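Local structure of vaginolysin (Gardnerella vaginalis, 5IMY) at residues Ala84-Val89 with Ala345-Tyr350; Val132-Pro137 with Thr143-Gly148; Gly435-Leu440 with Leu464-Gln469. The protein is a secreted pore-forming toxin of the cholesterol-dependent cytolysin family that probably binds cholesterol in host membranes and lyses the cells. One frame throughout, in Å; residues are numbered along the deposited sequence.

In the fold
Three packing sites from one elongated toxin illustrate how a fold closes on itself over both long and short sequence separations. Contacts 1 and 2 are neighbours on the same large antiparallel sheet, their centres about 15 Å apart and their nearest atoms about 5 Å apart without touching. Lys139 bridges them: its ammonium group holds the 84-89 loop of contact 1, and it begins helix 139-158, which supplies the second half of contact 2. Contact 3 lies on the other side of the chain's centre, with its centre about 55 Å from that of contact 1 and about 68 Å from that of contact 2. It belongs to the C-terminal beta sandwich, the domain associated with membrane recognition in this family, probably here too.

Contact 1: Ala84-Val89 with Ala345-Tyr350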
ATOM      1  N   ALA A  84       1.103  -1.648 -45.239  1.00 51.32           N
ATOM      2  CA  ALA A  84       0.302  -2.817 -45.576  1.00 43.90           C
ATOM      3  C   ALA A  84      -1.101  -2.448 -46.040  1.00 43.95           C
ATOM      4  O   ALA A  84      -1.664  -3.145 -46.893  1.00 53.15           O
ATOM      5  CB  ALA A  84       0.216  -3.756 -44.372  1.00 37.52           C
ATOM      6  N   ASN A  85      -1.684  -1.376 -45.502  1.00 46.23           N
ATOM      7  CA  ASN A  85      -3.052  -1.005 -45.834  1.00 44.11           C
ATOM      8  C   ASN A  85      -3.157   0.251 -46.688  1.00 49.15           C
ATOM      9  O   ASN A  85      -4.268   0.599 -47.104  1.00 48.17           O
ATOM     10  CB  ASN A  85      -3.880  -0.815 -44.549  1.00 39.51           C
ATOM     11  CG  ASN A  85      -3.417   0.367 -43.709  1.00 42.41           C
ATOM     12  OD1 ASN A  85      -2.931   1.371 -44.229  1.00 42.68           O
ATOM     13  ND2 ASN A  85      -3.572   0.247 -42.397  1.00 39.53           N
ATOM     14  N   ASP A  86      -2.043   0.932 -46.968  1.00 47.49           N
ATOM     15  CA  ASP A  86      -2.097   2.137 -47.787  1.00 47.41           C
ATOM     16  C   ASP A  86      -2.775   1.874 -49.125  1.00 47.46           C
ATOM     17  O   ASP A  86      -3.362   2.788 -49.714  1.00 41.93           O
ATOM     18  CB  ASP A  86      -0.683   2.683 -48.009  1.00 43.06           C
ATOM     19  CG  ASP A  86      -0.680   4.068 -48.624  1.00 49.88           C
ATOM     20  OD1 ASP A  86      -1.581   4.868 -48.300  1.00 52.76           O
ATOM     21  OD2 ASP A  86       0.228   4.362 -49.432  1.00 56.55           O
ATOM     22  N   ASP A  87      -2.711   0.633 -49.617  1.00 53.13           N
ATOM     23  CA  ASP A  87      -3.343   0.297 -50.890  1.00 52.40           C
ATOM     24  C   ASP A  87      -4.846   0.541 -50.860  1.00 49.29           C
ATOM     25  O   ASP A  87      -5.430   0.929 -51.878  1.00 44.58           O
ATOM     26  CB  ASP A  87      -3.069  -1.165 -51.242  1.00 60.49           C
ATOM     27  CG  ASP A  87      -1.731  -1.363 -51.925  1.00 73.42           C
ATOM     28  OD1 ASP A  87      -1.358  -0.517 -52.765  1.00 75.68           O
ATOM     29  OD2 ASP A  87      -1.053  -2.368 -51.624  1.00 88.40           O
ATOM     30  N   ARG A  88      -5.488   0.323 -49.714  1.00 50.78           N
ATOM     31  CA  ARG A  88      -6.941   0.348 -49.619  1.00 48.75           C
ATOM     32  C   ARG A  88      -7.461   1.494 -48.763  1.00 42.12           C
ATOM     33  O   ARG A  88      -8.651   1.514 -48.433  1.00 42.99           O
ATOM     34  CB  ARG A  88      -7.449  -0.980 -49.058  1.00 50.98           C
ATOM     35  CG  ARG A  88      -6.929  -2.193 -49.809  1.00 54.53           C
ATOM     36  CD  ARG A  88      -6.118  -3.131 -48.929  1.00 61.52           C
ATOM     37  NE  ARG A  88      -6.631  -4.493 -49.020  1.00 77.83           N
ATOM     38  CZ  ARG A  88      -5.910  -5.589 -48.811  1.00 82.60           C
ATOM     39  NH1 ARG A  88      -4.620  -5.503 -48.508  1.00 79.22           N
ATOM     40  NH2 ARG A  88      -6.483  -6.780 -48.918  1.00 77.52           N
ATOM     41  N   VAL A  89      -6.608   2.442 -48.394  1.00 40.33           N
ATOM     42  CA  VAL A  89      -7.002   3.569 -47.559  1.00 35.98           C
ATOM     43  C   VAL A  89      -6.913   4.822 -48.413  1.00 31.44           C
ATOM     44  O   VAL A  89      -5.816   5.277 -48.761  1.00 34.42           O
ATOM     45  CB  VAL A  89      -6.128   3.685 -46.303  1.00 33.20           C
ATOM     46  CG1 VAL A  89      -6.487   4.941 -45.515  1.00 37.78           C
ATOM     47  CG2 VAL A  89      -6.299   2.451 -45.438  1.00 31.75           C
ATOM     48  N   ALA A 345       2.952  14.840 -47.409  1.00 73.93           N
ATOM     49  CA  ALA A 345       2.117  14.078 -48.371  1.00 63.64           C
ATOM     50  C   ALA A 345       2.176  12.577 -48.117  1.00 63.27           C
ATOM     51  O   ALA A 345       2.017  11.777 -49.040  1.00 60.40           O
ATOM     52  CB  ALA A 345       2.477  14.378 -49.841  1.00 59.71           C
ATOM     53  N   VAL A 346       2.392  12.196 -46.865  1.00 56.89           N
ATOM     54  CA  VAL A 346       2.235  10.815 -46.416  1.00 50.25           C
ATOM     55  C   VAL A 346       0.947  10.744 -45.603  1.00 46.00           C
ATOM     56  O   VAL A 346       0.809  11.479 -44.615  1.00 37.35           O
ATOM     57  CB  VAL A 346       3.431  10.332 -45.576  1.00 49.46           C
ATOM     58  CG1 VAL A 346       3.146   8.951 -44.994  1.00 53.90           C
ATOM     59  CG2 VAL A 346       4.693  10.271 -46.400  1.00 65.47           C
ATOM     60  N   PRO A 347      -0.015   9.896 -45.965  1.00 45.97           N
ATOM     61  CA  PRO A 347      -1.135   9.643 -45.053  1.00 41.27           C
ATOM     62  C   PRO A 347      -0.656   8.909 -43.812  1.00 37.29           C
ATOM     63  O   PRO A 347       0.148   7.976 -43.894  1.00 31.64           O
ATOM     64  CB  PRO A 347      -2.093   8.785 -45.888  1.00 41.83           C
ATOM     65  CG  PRO A 347      -1.237   8.167 -46.938  1.00 44.06           C
ATOM     66  CD  PRO A 347      -0.164   9.168 -47.238  1.00 46.01           C
ATOM     67  N   ILE A 348      -1.150   9.344 -42.653  1.00 34.63           N
ATOM     68  CA  ILE A 348      -0.705   8.795 -41.377  1.00 41.38           C
ATOM     69  C   ILE A 348      -1.882   8.184 -40.629  1.00 37.38           C
ATOM     70  O   ILE A 348      -1.706   7.262 -39.824  1.00 44.75           O
ATOM     71  CB  ILE A 348      -0.012   9.869 -40.518  1.00 41.86           C
ATOM     72  CG1 ILE A 348      -0.900  11.112 -40.392  1.00 38.17           C
ATOM     73  CG2 ILE A 348       1.343  10.227 -41.116  1.00 37.41           C
ATOM     74  CD1 ILE A 348      -0.364  12.157 -39.428  1.00 37.89           C
ATOM     75  N   ALA A 349      -3.089   8.686 -40.885  1.00 41.13           N
ATOM     76  CA  ALA A 349      -4.267   8.200 -40.185  1.00 39.08           C
ATOM     77  C   ALA A 349      -5.487   8.353 -41.080  1.00 32.51           C
ATOM     78  O   ALA A 349      -5.508   9.170 -42.004  1.00 35.72           O
ATOM     79  CB  ALA A 349      -4.483   8.947 -38.865  1.00 38.38           C
ATOM     80  N   TYR A 350      -6.510   7.551 -40.795  1.00 29.75           N
ATOM     81  CA  TYR A 350      -7.769   7.636 -41.515  1.00 37.60           C
ATOM     82  C   TYR A 350      -8.920   7.365 -40.559  1.00 33.62           C
ATOM     83  O   TYR A 350      -8.767   6.661 -39.558  1.00 33.86           O
ATOM     84  CB  TYR A 350      -7.823   6.657 -42.700  1.00 27.96           C
ATOM     85  CG  TYR A 350      -7.862   5.191 -42.328  1.00 31.96           C
ATOM     86  CD1 TYR A 350      -9.049   4.471 -42.387  1.00 29.71           C
ATOM     87  CD2 TYR A 350      -6.709   4.519 -41.940  1.00 31.91           C
ATOM     88  CE1 TYR A 350      -9.088   3.127 -42.058  1.00 32.54           C
ATOM     89  CE2 TYR A 350      -6.741   3.176 -41.607  1.00 30.85           C
ATOM     90  CZ  TYR A 350      -7.932   2.486 -41.669  1.00 36.64           C
ATOM     91  OH  TYR A 350      -7.968   1.152 -41.342  1.00 31.87           O
TER
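Val89 lies across one face of the Tyr350 ring, and the two residues together supply most of the touching surface. Its CG2 methyl sits 4.0 Å from the ring centroid and only 15° off the ring normal, a CH-pi contact displaced toward the rim. The other methyl meets the root of the same ring, with Val89 CG1 3.5 Å from Tyr350 CG. One torsion explains this division of labour: CG1 is anti to the backbone N (chi1 175°) while CG2 stays beside that nitrogen, and the two methyls are spread along the ring, CG1 by its root and CG2 over the CE2 side. A smaller second patch brings Asp86 OD1 within 3.6 Å of Pro347 CG.

The polar groups look elsewhere. Asp86 OD1 forms a salt bridge with Lys139, which also donates to Val89 O, so that one lysine is bound to two points of the 84-89 loop. Asn85 OD1 accepts a hydrogen bond from Thr82 N. Asn104 takes one from Asn85 ND2 at its carbonyl and pairs through its side chain with Tyr350 OH. The loop is turned back by the bond from Arg88 N to Asn85 O at 2.9 Å. The partner strand 347-354 runs between strands 79-80 and 253-261 of the large sheet, with Ile348 and Ala349 both facing Ala260 in a classic beta bulge. Across the contact cohesion is thus mainly apolar and dispersive, whereas its placing is probably helped by polar bonds to Lys139 and Asn104.

Contact 2: Val132-Pro137 with Thr143-Gly148; sequences VTVQRP and TSAVNG
Val132 and Val134 of a beta strand meet Ala145 of the helix that follows it, an apolar strand-on-helix contact within a local beta-loop-alpha unit at strand 131-134 of the large antiparallel sheet. Strand 131-134 pairs with strand 116-120, through backbone bonds of Val132 to Leu118 and of Val134 to Ile116. The chain then turns through Pro137 and enters helix 139-158, which comes back over the strand. This is a small but instructive interface, burying 107 Å² in all, and a single residue, Ala145, carries the helical side of it.

The two valines project from the same face of the strand, two positions apart and flanking Thr133, which points the other way and makes a weak hydrogen bond to Thr117. Later in the helix Leu149 packs beside Val132, and earlier in it Ser141 beside Val134, while Pro137 packs against Val142 and Ile116 to close the turn. Asn147 N bonds to Thr143 O at 2.8 Å, the regular alpha-helical pattern; its neighbour Gly148 N divides itself between two weak bonds, to Ser144 O and Ala145 O.

Val132 makes the more distant approach, its CG1 lying 4.4 Å from Ala145 CB. Val134 turns CG1 anti to its own nitrogen (chi1 -176°), which leaves CG2 as the methyl that meets the helix, where Val134 CG2 stands 3.6 Å from Ala145 CB.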
ATOM      1  N   VAL A 132     -12.110  19.176 -54.978  1.00 47.80           N
ATOM      2  CA  VAL A 132     -11.980  18.599 -56.312  1.00 43.30           C
ATOM      3  C   VAL A 132     -12.889  17.384 -56.388  1.00 44.15           C
ATOM      4  O   VAL A 132     -13.039  16.642 -55.414  1.00 45.37           O
ATOM      5  CB  VAL A 132     -10.519  18.216 -56.635  1.00 44.34           C
ATOM      6  CG1 VAL A 132      -9.936  17.346 -55.530  1.00 43.53           C
ATOM      7  CG2 VAL A 132     -10.430  17.500 -57.980  1.00 52.01           C
ATOM      8  N   THR A 133     -13.495  17.187 -57.552  1.00 51.66           N
ATOM      9  CA  THR A 133     -14.330  16.025 -57.801  1.00 42.56           C
ATOM     10  C   THR A 133     -13.501  14.928 -58.452  1.00 36.27           C
ATOM     11  O   THR A 133     -12.648  15.198 -59.302  1.00 41.69           O
ATOM     12  CB  THR A 133     -15.516  16.398 -58.695  1.00 37.66           C
ATOM     13  OG1 THR A 133     -16.393  17.277 -57.980  1.00 43.30           O
ATOM     14  CG2 THR A 133     -16.292  15.158 -59.133  1.00 42.45           C
ATOM     15  N   VAL A 134     -13.752  13.688 -58.041  1.00 34.21           N
ATOM     16  CA  VAL A 134     -13.096  12.516 -58.606  1.00 36.68           C
ATOM     17  C   VAL A 134     -14.167  11.648 -59.250  1.00 43.70           C
ATOM     18  O   VAL A 134     -15.055  11.138 -58.557  1.00 43.61           O
ATOM     19  CB  VAL A 134     -12.316  11.726 -57.543  1.00 37.82           C
ATOM     20  CG1 VAL A 134     -11.576  10.560 -58.187  1.00 35.56           C
ATOM     21  CG2 VAL A 134     -11.346  12.641 -56.801  1.00 40.72           C
ATOM     22  N   GLN A 135     -14.084  11.485 -60.568  1.00 40.19           N
ATOM     23  CA  GLN A 135     -15.000  10.613 -61.295  1.00 46.36           C
ATOM     24  C   GLN A 135     -14.582   9.165 -61.069  1.00 43.87           C
ATOM     25  O   GLN A 135     -13.489   8.763 -61.477  1.00 61.55           O
ATOM     26  CB  GLN A 135     -14.991  10.941 -62.789  1.00 49.18           C
ATOM     27  CG  GLN A 135     -14.898  12.422 -63.141  1.00 37.29           C
ATOM     28  CD  GLN A 135     -16.185  13.173 -62.873  1.00 42.53           C
ATOM     29  OE1 GLN A 135     -17.270  12.589 -62.851  1.00 39.30           O
ATOM     30  NE2 GLN A 135     -16.072  14.480 -62.671  1.00 43.91           N
ATOM     31  N   ARG A 136     -15.435   8.384 -60.420  1.00 44.27           N
ATOM     32  CA  ARG A 136     -15.076   7.013 -60.079  1.00 56.15           C
ATOM     33  C   ARG A 136     -13.838   7.027 -59.186  1.00 47.70           C
ATOM     34  O   ARG A 136     -12.710   6.959 -59.691  1.00 39.21           O
ATOM     35  CB  ARG A 136     -14.812   6.182 -61.341  1.00 49.45           C
ATOM     36  CG  ARG A 136     -14.870   4.650 -61.170  1.00 56.63           C
ATOM     37  CD  ARG A 136     -14.840   4.188 -59.708  1.00 53.01           C
ATOM     38  NE  ARG A 136     -14.811   2.736 -59.553  1.00 56.95           N
ATOM     39  CZ  ARG A 136     -15.821   1.931 -59.856  1.00 81.12           C
ATOM     40  NH1 ARG A 136     -15.716   0.625 -59.673  1.00 92.50           N
ATOM     41  NH2 ARG A 136     -16.934   2.426 -60.368  1.00 74.12           N
ATOM     42  N   PRO A 137     -13.999   7.094 -57.864  1.00 50.21           N
ATOM     43  CA  PRO A 137     -12.826   7.130 -56.980  1.00 42.93           C
ATOM     44  C   PRO A 137     -12.184   5.758 -56.837  1.00 42.95           C
ATOM     45  O   PRO A 137     -12.862   4.759 -56.584  1.00 43.44           O
ATOM     46  CB  PRO A 137     -13.404   7.617 -55.647  1.00 42.40           C
ATOM     47  CG  PRO A 137     -14.817   7.154 -55.676  1.00 41.73           C
ATOM     48  CD  PRO A 137     -15.254   7.251 -57.112  1.00 42.70           C
ATOM     49  N   THR A 143      -5.573   9.421 -54.995  1.00 38.98           N
ATOM     50  CA  THR A 143      -4.228   9.882 -54.667  1.00 44.73           C
ATOM     51  C   THR A 143      -3.784  10.975 -55.630  1.00 41.93           C
ATOM     52  O   THR A 143      -3.287  12.027 -55.209  1.00 45.08           O
ATOM     53  CB  THR A 143      -3.243   8.710 -54.692  1.00 43.49           C
ATOM     54  OG1 THR A 143      -3.591   7.766 -53.673  1.00 42.49           O
ATOM     55  CG2 THR A 143      -1.809   9.194 -54.460  1.00 34.53           C
ATOM     56  N   SER A 144      -3.952  10.740 -56.932  1.00 44.44           N
ATOM     57  CA  SER A 144      -3.602  11.759 -57.917  1.00 41.97           C
ATOM     58  C   SER A 144      -4.401  13.036 -57.690  1.00 41.83           C
ATOM     59  O   SER A 144      -3.862  14.143 -57.808  1.00 43.26           O
ATOM     60  CB  SER A 144      -3.829  11.219 -59.329  1.00 41.26           C
ATOM     61  OG  SER A 144      -4.228  12.251 -60.216  1.00 55.91           O
ATOM     62  N   ALA A 145      -5.687  12.905 -57.357  1.00 41.33           N
ATOM     63  CA  ALA A 145      -6.496  14.084 -57.065  1.00 43.23           C
ATOM     64  C   ALA A 145      -5.944  14.845 -55.865  1.00 34.43           C
ATOM     65  O   ALA A 145      -5.856  16.077 -55.891  1.00 37.68           O
ATOM     66  CB  ALA A 145      -7.949  13.676 -56.822  1.00 39.33           C
ATOM     67  N   VAL A 146      -5.568  14.129 -54.803  1.00 39.84           N
ATOM     68  CA  VAL A 146      -4.971  14.782 -53.640  1.00 35.70           C
ATOM     69  C   VAL A 146      -3.671  15.468 -54.035  1.00 37.87           C
ATOM     70  O   VAL A 146      -3.475  16.663 -53.782  1.00 36.47           O
ATOM     71  CB  VAL A 146      -4.752  13.762 -52.508  1.00 40.85           C
ATOM     72  CG1 VAL A 146      -3.811  14.318 -51.438  1.00 36.99           C
ATOM     73  CG2 VAL A 146      -6.083  13.381 -51.885  1.00 39.16           C
ATOM     74  N   ASN A 147      -2.760  14.719 -54.666  1.00 34.81           N
ATOM     75  CA  ASN A 147      -1.487  15.291 -55.089  1.00 34.80           C
ATOM     76  C   ASN A 147      -1.671  16.491 -56.007  1.00 38.81           C
ATOM     77  O   ASN A 147      -0.758  17.317 -56.117  1.00 44.86           O
ATOM     78  CB  ASN A 147      -0.639  14.223 -55.784  1.00 37.53           C
ATOM     79  CG  ASN A 147      -0.220  13.107 -54.843  1.00 42.98           C
ATOM     80  OD1 ASN A 147      -0.310  13.241 -53.622  1.00 44.89           O
ATOM     81  ND2 ASN A 147       0.250  12.001 -55.408  1.00 41.25           N
ATOM     82  N   GLY A 148      -2.827  16.609 -56.666  1.00 38.69           N
ATOM     83  CA  GLY A 148      -3.078  17.764 -57.510  1.00 30.80           C
ATOM     84  C   GLY A 148      -3.544  18.981 -56.743  1.00 35.46           C
ATOM     85  O   GLY A 148      -3.290  20.115 -57.165  1.00 40.48           O
TER

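Contact 3: Gly435-Leu440 with Leu464-Gln469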
ATOM      1  N   GLY A 435      15.961   3.454   3.659  1.00 65.72           N
ATOM      2  CA  GLY A 435      15.706   4.608   2.817  1.00 64.21           C
ATOM      3  C   GLY A 435      14.289   5.143   2.900  1.00 62.23           C
ATOM      4  O   GLY A 435      14.027   6.232   2.376  1.00 61.83           O
ATOM      5  N   ASN A 436      13.377   4.416   3.547  1.00 61.21           N
ATOM      6  CA  ASN A 436      11.977   4.817   3.616  1.00 62.60           C
ATOM      7  C   ASN A 436      11.616   5.550   4.902  1.00 56.05           C
ATOM      8  O   ASN A 436      10.481   6.024   5.021  1.00 49.47           O
ATOM      9  CB  ASN A 436      11.067   3.590   3.461  1.00 57.46           C
ATOM     10  CG  ASN A 436      11.418   2.471   4.424  1.00 65.94           C
ATOM     11  OD1 ASN A 436      11.989   2.707   5.490  1.00 61.40           O
ATOM     12  ND2 ASN A 436      11.080   1.242   4.050  1.00 67.83           N
ATOM     13  N   VAL A 437      12.536   5.662   5.863  1.00 53.54           N
ATOM     14  CA  VAL A 437      12.220   6.387   7.086  1.00 50.96           C
ATOM     15  C   VAL A 437      11.980   7.854   6.745  1.00 43.51           C
ATOM     16  O   VAL A 437      12.552   8.398   5.792  1.00 41.88           O
ATOM     17  CB  VAL A 437      13.330   6.245   8.144  1.00 49.44           C
ATOM     18  CG1 VAL A 437      13.696   4.783   8.363  1.00 56.45           C
ATOM     19  CG2 VAL A 437      14.554   7.044   7.759  1.00 46.46           C
ATOM     20  N   ARG A 438      11.131   8.502   7.537  1.00 42.55           N
ATOM     21  CA  ARG A 438      10.749   9.885   7.298  1.00 43.04           C
ATOM     22  C   ARG A 438      10.908  10.693   8.578  1.00 39.56           C
ATOM     23  O   ARG A 438      10.958  10.148   9.683  1.00 39.03           O
ATOM     24  CB  ARG A 438       9.299   9.988   6.801  1.00 49.69           C
ATOM     25  CG  ARG A 438       9.014   9.229   5.509  1.00 50.24           C
ATOM     26  CD  ARG A 438       7.565   9.413   5.090  1.00 63.10           C
ATOM     27  NE  ARG A 438       7.180   8.547   3.974  1.00 70.48           N
ATOM     28  CZ  ARG A 438       7.129   8.920   2.696  1.00 84.48           C
ATOM     29  NH1 ARG A 438       7.438  10.159   2.335  1.00 97.48           N
ATOM     30  NH2 ARG A 438       6.762   8.045   1.768  1.00 87.57           N
ATOM     31  N   ASN A 439      10.996  12.010   8.407  1.00 36.07           N
ATOM     32  CA  ASN A 439      10.985  12.953   9.522  1.00 40.53           C
ATOM     33  C   ASN A 439      12.049  12.601  10.562  1.00 40.04           C
ATOM     34  O   ASN A 439      11.766  12.430  11.750  1.00 41.41           O
ATOM     35  CB  ASN A 439       9.593  13.006  10.152  1.00 40.94           C
ATOM     36  CG  ASN A 439       8.503  13.230   9.124  1.00 53.19           C
ATOM     37  OD1 ASN A 439       8.537  14.202   8.369  1.00 53.11           O
ATOM     38  ND2 ASN A 439       7.537  12.318   9.075  1.00 47.25           N
ATOM     39  N   LEU A 440      13.291  12.494  10.100  1.00 39.84           N
ATOM     40  CA  LEU A 440      14.407  12.231  10.997  1.00 43.68           C
ATOM     41  C   LEU A 440      14.611  13.406  11.949  1.00 45.42           C
ATOM     42  O   LEU A 440      14.529  14.571  11.551  1.00 45.00           O
ATOM     43  CB  LEU A 440      15.681  11.972  10.190  1.00 42.72           C
ATOM     44  CG  LEU A 440      16.909  11.468  10.952  1.00 48.27           C
ATOM     45  CD1 LEU A 440      16.725  10.028  11.412  1.00 52.72           C
ATOM     46  CD2 LEU A 440      18.153  11.595  10.087  1.00 47.36           C
ATOM     47  N   LEU A 464      14.481  16.821   8.732  1.00 65.91           N
ATOM     48  CA  LEU A 464      15.553  17.086   7.783  1.00 71.72           C
ATOM     49  C   LEU A 464      15.741  15.901   6.841  1.00 70.98           C
ATOM     50  O   LEU A 464      15.599  14.745   7.257  1.00 67.01           O
ATOM     51  CB  LEU A 464      16.865  17.394   8.507  1.00 67.00           C
ATOM     52  CG  LEU A 464      17.729  16.291   9.121  1.00 65.94           C
ATOM     53  CD1 LEU A 464      19.034  16.910   9.601  1.00 64.11           C
ATOM     54  CD2 LEU A 464      17.038  15.584  10.271  1.00 62.19           C
ATOM     55  N   PRO A 465      16.065  16.172   5.576  1.00 69.86           N
ATOM     56  CA  PRO A 465      16.022  15.118   4.556  1.00 67.75           C
ATOM     57  C   PRO A 465      16.961  13.966   4.878  1.00 68.44           C
ATOM     58  O   PRO A 465      17.882  14.080   5.687  1.00 65.29           O
ATOM     59  CB  PRO A 465      16.456  15.845   3.278  1.00 71.79           C
ATOM     60  CG  PRO A 465      17.264  17.001   3.760  1.00 73.91           C
ATOM     61  CD  PRO A 465      16.623  17.427   5.044  1.00 72.59           C
ATOM     62  N   LEU A 466      16.711  12.837   4.215  1.00 66.95           N
ATOM     63  CA  LEU A 466      17.562  11.659   4.325  1.00 64.70           C
ATOM     64  C   LEU A 466      18.546  11.672   3.165  1.00 65.04           C
ATOM     65  O   LEU A 466      18.154  11.500   2.007  1.00 61.61           O
ATOM     66  CB  LEU A 466      16.742  10.373   4.322  1.00 52.99           C
ATOM     67  CG  LEU A 466      17.348   9.279   5.203  1.00 60.24           C
ATOM     68  CD1 LEU A 466      16.387   8.971   6.313  1.00 59.94           C
ATOM     69  CD2 LEU A 466      17.692   8.023   4.415  1.00 62.34           C
ATOM     70  N   VAL A 467      19.818  11.874   3.479  1.00 64.78           N
ATOM     71  CA  VAL A 467      20.867  11.881   2.486  1.00 66.10           C
ATOM     72  C   VAL A 467      21.623  10.560   2.562  1.00 65.99           C
ATOM     73  O   VAL A 467      21.380   9.725   3.428  1.00 65.29           O
ATOM     74  CB  VAL A 467      21.824  13.084   2.667  1.00 68.34           C
ATOM     75  CG1 VAL A 467      21.090  14.388   2.405  1.00 61.94           C
ATOM     76  CG2 VAL A 467      22.438  13.080   4.063  1.00 57.46           C
ATOM     77  N   ARG A 468      22.556  10.364   1.630  1.00 65.65           N
ATOM     78  CA  ARG A 468      23.396   9.172   1.660  1.00 65.42           C
ATOM     79  C   ARG A 468      24.299   9.165   2.885  1.00 72.46           C
ATOM     80  O   ARG A 468      24.570   8.098   3.446  1.00 73.87           O
ATOM     81  CB  ARG A 468      24.211   9.088   0.364  1.00 86.70           C
ATOM     82  CG  ARG A 468      25.709   8.806   0.512  1.00 90.00           C
ATOM     83  CD  ARG A 468      25.992   7.356   0.885  1.00 93.77           C
ATOM     84  NE  ARG A 468      26.960   6.754  -0.028  1.00109.85           N
ATOM     85  CZ  ARG A 468      27.649   5.646   0.223  1.00102.88           C
ATOM     86  NH1 ARG A 468      27.493   5.004   1.375  1.00 83.49           N
ATOM     87  NH2 ARG A 468      28.504   5.181  -0.676  1.00109.55           N
ATOM     88  N   GLN A 469      24.765  10.335   3.317  1.00 75.54           N
ATOM     89  CA  GLN A 469      25.676  10.430   4.449  1.00 71.07           C
ATOM     90  C   GLN A 469      25.443  11.745   5.177  1.00 66.01           C
ATOM     91  O   GLN A 469      25.423  12.810   4.554  1.00 61.98           O
ATOM     92  CB  GLN A 469      27.136  10.337   3.993  1.00 75.95           C
ATOM     93  CG  GLN A 469      28.167  10.528   5.106  1.00 73.23           C
ATOM     94  CD  GLN A 469      28.306   9.307   5.994  1.00 72.78           C
ATOM     95  OE1 GLN A 469      27.797   9.277   7.116  1.00 64.05           O
ATOM     96  NE2 GLN A 469      29.004   8.294   5.497  1.00 69.77           N
TER
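Leu440 and Leu464 make the close half of this contact, two buried leucines whose side chains cross obliquely. Leu464 CD2 does the touching: it sits 3.9 Å from Leu440 CB and 4.1 Å from Leu440 CD2, so one methyl fits against both the root and a branch of its partner. Leu464 reaches there because its CG lies between the backbone N and the carbonyl carbon (chi1 78°), while Leu440 extends with CG anti to its nitrogen. Trp398 packs on Leu440 and Tyr459 on Leu464.

The setting is the C-terminal beta sandwich, where strands 440-443 and 460-464 are antiparallel neighbours in a four-stranded sheet. Just before the first of these the chain turns a corner at Asn439, whose ND2 is hydrogen-bonded to Asp399.

Toward the partly exposed side the fit is looser. Leu466 points back toward the 435-440 segment, and its CD2 comes 4.3 Å from Gly435 CA. It also lies beside Val437, though the fit of their methyls is doubtful as modelled. The side chain of Arg438 starts away from the 464-469 segment, and it forms a salt bridge with Asp406 of a second subunit.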